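Local coordinates for protein putative ManD family dehydratase (Pantoea ananatis, PDB 3T6C) that dehydrates D-gluconate to 2-dehydro-3-deoxy-D-gluconate with low activity in vitro, using one magnesium ion per subunit, at residues Glu156-Glu160 with Arg228-Leu233. Residues are numbered along the deposited sequence; the frame is centred on the assembly and turned at random.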
loop_
_atom_site.group_PDB
_atom_site.type_symbol
_atom_site.label_atom_id
_atom_site.label_comp_id
_atom_site.label_asym_id
_atom_site.label_seq_id
_atom_site.Cartn_x
_atom_site.Cartn_y
_atom_site.Cartn_z
ATOM N N GLU A 156 21.227 -37.585 -13.744
ATOM C CA GLU A 156 21.932 -36.366 -14.142
ATOM C C GLU A 156 22.841 -36.609 -15.346
ATOM O O GLU A 156 23.009 -35.719 -16.182
ATOM C CB GLU A 156 22.749 -35.832 -12.961
ATOM C CG GLU A 156 21.839 -35.641 -11.788
ATOM C CD GLU A 156 22.557 -35.326 -10.523
ATOM O OE1 GLU A 156 21.830 -35.088 -9.524
ATOM O OE2 GLU A 156 23.828 -35.311 -10.539
ATOM N N VAL A 157 23.400 -37.801 -15.454
ATOM C CA VAL A 157 24.294 -38.099 -16.591
ATOM C C VAL A 157 23.508 -38.224 -17.901
ATOM O O VAL A 157 23.921 -37.720 -18.932
ATOM C CB VAL A 157 25.140 -39.358 -16.313
ATOM C CG1 VAL A 157 25.908 -39.761 -17.586
ATOM C CG2 VAL A 157 26.134 -39.054 -15.196
ATOM N N GLU A 158 22.339 -38.855 -17.863
ATOM C CA GLU A 158 21.539 -38.948 -19.082
ATOM C C GLU A 158 21.104 -37.558 -19.504
ATOM O O GLU A 158 21.062 -37.264 -20.692
ATOM C CB GLU A 158 20.303 -39.826 -18.864
ATOM C CG GLU A 158 20.687 -41.290 -18.701
ATOM C CD GLU A 158 19.475 -42.210 -18.783
ATOM O OE1 GLU A 158 18.325 -41.728 -18.946
ATOM O OE2 GLU A 158 19.690 -43.439 -18.693
ATOM N N VAL A 159 20.713 -36.722 -18.536
ATOM C CA VAL A 159 20.289 -35.349 -18.893
ATOM C C VAL A 159 21.479 -34.596 -19.514
ATOM O O VAL A 159 21.357 -33.909 -20.560
ATOM C CB VAL A 159 19.722 -34.583 -17.670
ATOM C CG1 VAL A 159 19.318 -33.137 -18.067
ATOM C CG2 VAL A 159 18.504 -35.299 -17.152
ATOM N N GLU A 160 22.646 -34.766 -18.897
ATOM C CA GLU A 160 23.861 -34.141 -19.419
ATOM C C GLU A 160 24.134 -34.586 -20.842
ATOM O O GLU A 160 24.435 -33.763 -21.716
ATOM C CB GLU A 160 25.056 -34.493 -18.521
ATOM C CG GLU A 160 26.421 -34.033 -19.072
ATOM C CD GLU A 160 27.593 -34.781 -18.455
ATOM O OE1 GLU A 160 27.438 -35.447 -17.401
ATOM O OE2 GLU A 160 28.733 -34.655 -19.000
ATOM N N ARG A 228 20.577 -29.944 -7.378
ATOM C CA ARG A 228 21.667 -30.879 -7.646
ATOM C C ARG A 228 21.836 -31.125 -9.148
ATOM O O ARG A 228 22.990 -31.161 -9.661
ATOM C CB ARG A 228 21.419 -32.219 -6.911
ATOM C CG ARG A 228 21.287 -32.078 -5.384
ATOM C CD ARG A 228 21.152 -33.423 -4.588
ATOM N NE ARG A 228 20.581 -34.508 -5.388
ATOM C CZ ARG A 228 19.449 -35.163 -5.113
ATOM N NH1 ARG A 228 18.735 -34.874 -4.022
ATOM N NH2 ARG A 228 19.029 -36.120 -5.942
ATOM N N LEU A 229 20.717 -31.294 -9.855
ATOM C CA LEU A 229 20.779 -31.470 -11.315
ATOM C C LEU A 229 21.496 -30.299 -11.969
ATOM O O LEU A 229 22.389 -30.482 -12.804
ATOM C CB LEU A 229 19.360 -31.647 -11.908
ATOM C CG LEU A 229 19.301 -31.674 -13.441
ATOM C CD1 LEU A 229 19.999 -32.916 -14.086
ATOM C CD2 LEU A 229 17.842 -31.593 -13.816
ATOM N N PHE A 230 21.109 -29.074 -11.620
ATOM C CA PHE A 230 21.710 -27.909 -12.243
ATOM C C PHE A 230 23.139 -27.644 -11.844
ATOM O O PHE A 230 23.927 -27.177 -12.677
ATOM C CB PHE A 230 20.791 -26.671 -12.208
ATOM C CG PHE A 230 19.640 -26.818 -13.156
ATOM C CD1 PHE A 230 19.800 -26.461 -14.474
ATOM C CD2 PHE A 230 18.449 -27.415 -12.754
ATOM C CE1 PHE A 230 18.807 -26.696 -15.394
ATOM C CE2 PHE A 230 17.422 -27.631 -13.669
ATOM C CZ PHE A 230 17.605 -27.256 -14.998
ATOM N N ASP A 231 23.497 -28.026 -10.619
ATOM C CA ASP A 231 24.931 -27.978 -10.249
ATOM C C ASP A 231 25.747 -28.894 -11.166
ATOM O O ASP A 231 26.824 -28.497 -11.675
ATOM C CB ASP A 231 25.058 -28.411 -8.796
ATOM C CG ASP A 231 26.455 -28.209 -8.234
ATOM O OD1 ASP A 231 26.901 -27.063 -8.096
ATOM O OD2 ASP A 231 27.104 -29.206 -7.927
ATOM N N HIS A 232 25.238 -30.100 -11.419
ATOM C CA HIS A 232 25.967 -31.065 -12.241
ATOM C C HIS A 232 26.043 -30.532 -13.651
ATOM O O HIS A 232 27.111 -30.590 -14.282
ATOM C CB HIS A 232 25.227 -32.408 -12.247
ATOM C CG HIS A 232 25.803 -33.381 -13.224
ATOM N ND1 HIS A 232 26.936 -34.108 -12.940
ATOM C CD2 HIS A 232 25.420 -33.742 -14.478
ATOM C CE1 HIS A 232 27.224 -34.896 -13.965
ATOM N NE2 HIS A 232 26.332 -34.683 -14.915
ATOM N N LEU A 233 24.936 -30.011 -14.172
ATOM C CA LEU A 233 24.929 -29.528 -15.557
ATOM C C LEU A 233 25.868 -28.353 -15.744
ATOM O O LEU A 233 26.554 -28.289 -16.728
ATOM C CB LEU A 233 23.509 -29.158 -16.006
ATOM C CG LEU A 233 22.541 -30.348 -16.102
ATOM C CD1 LEU A 233 21.145 -29.786 -16.366
ATOM C CD2 LEU A 233 22.948 -31.366 -17.203
HETATM O O HOH W 1 24.954 -32.888 -8.327
#
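Val-159 and Leu-229 meet on the tight inner side of this contact, where two outer helices of the modified TIM barrel, (beta/alpha)7-beta, of the enolase superfamily meet through 156-160 and 228-233, whose local axes cross at -50° and come within 9.9 Å. CD1 of Leu-229 sits 4.0 Å from Val-159 CB and also touches CA and CG of Glu-156. One turn on, Leu-233 CD2 lies 3.7 Å from Glu-160 CA and reaches Val-159 CG1. Cys-176 on barrel strand 173-176 touches both Val-159 and Leu-233, closing this apolar layer against the barrel wall.

The outer side is polar. Glu-156 CB covers one face of the His-232 ring in a CH-pi contact, 4.1 Å from the centroid, and the extended chain takes the carboxylate on past His-232 CB toward Arg-228. This end is loose: Glu-156 OE1 stays 4.4 Å from Arg-228 NE, beyond a salt bridge, while a water donates to Arg-228 O and, weakly at 3.5 Å, to Glu-156 OE2. His-232, with CG anti to its own N (chi1 172°), swings its ring over to Glu-160, whose OE2 is paired with Arg-164. Glu-160 OE1 accepts a bent 2.8 Å hydrogen bond from His-232 NE2, arriving 39° above the carboxylate plane.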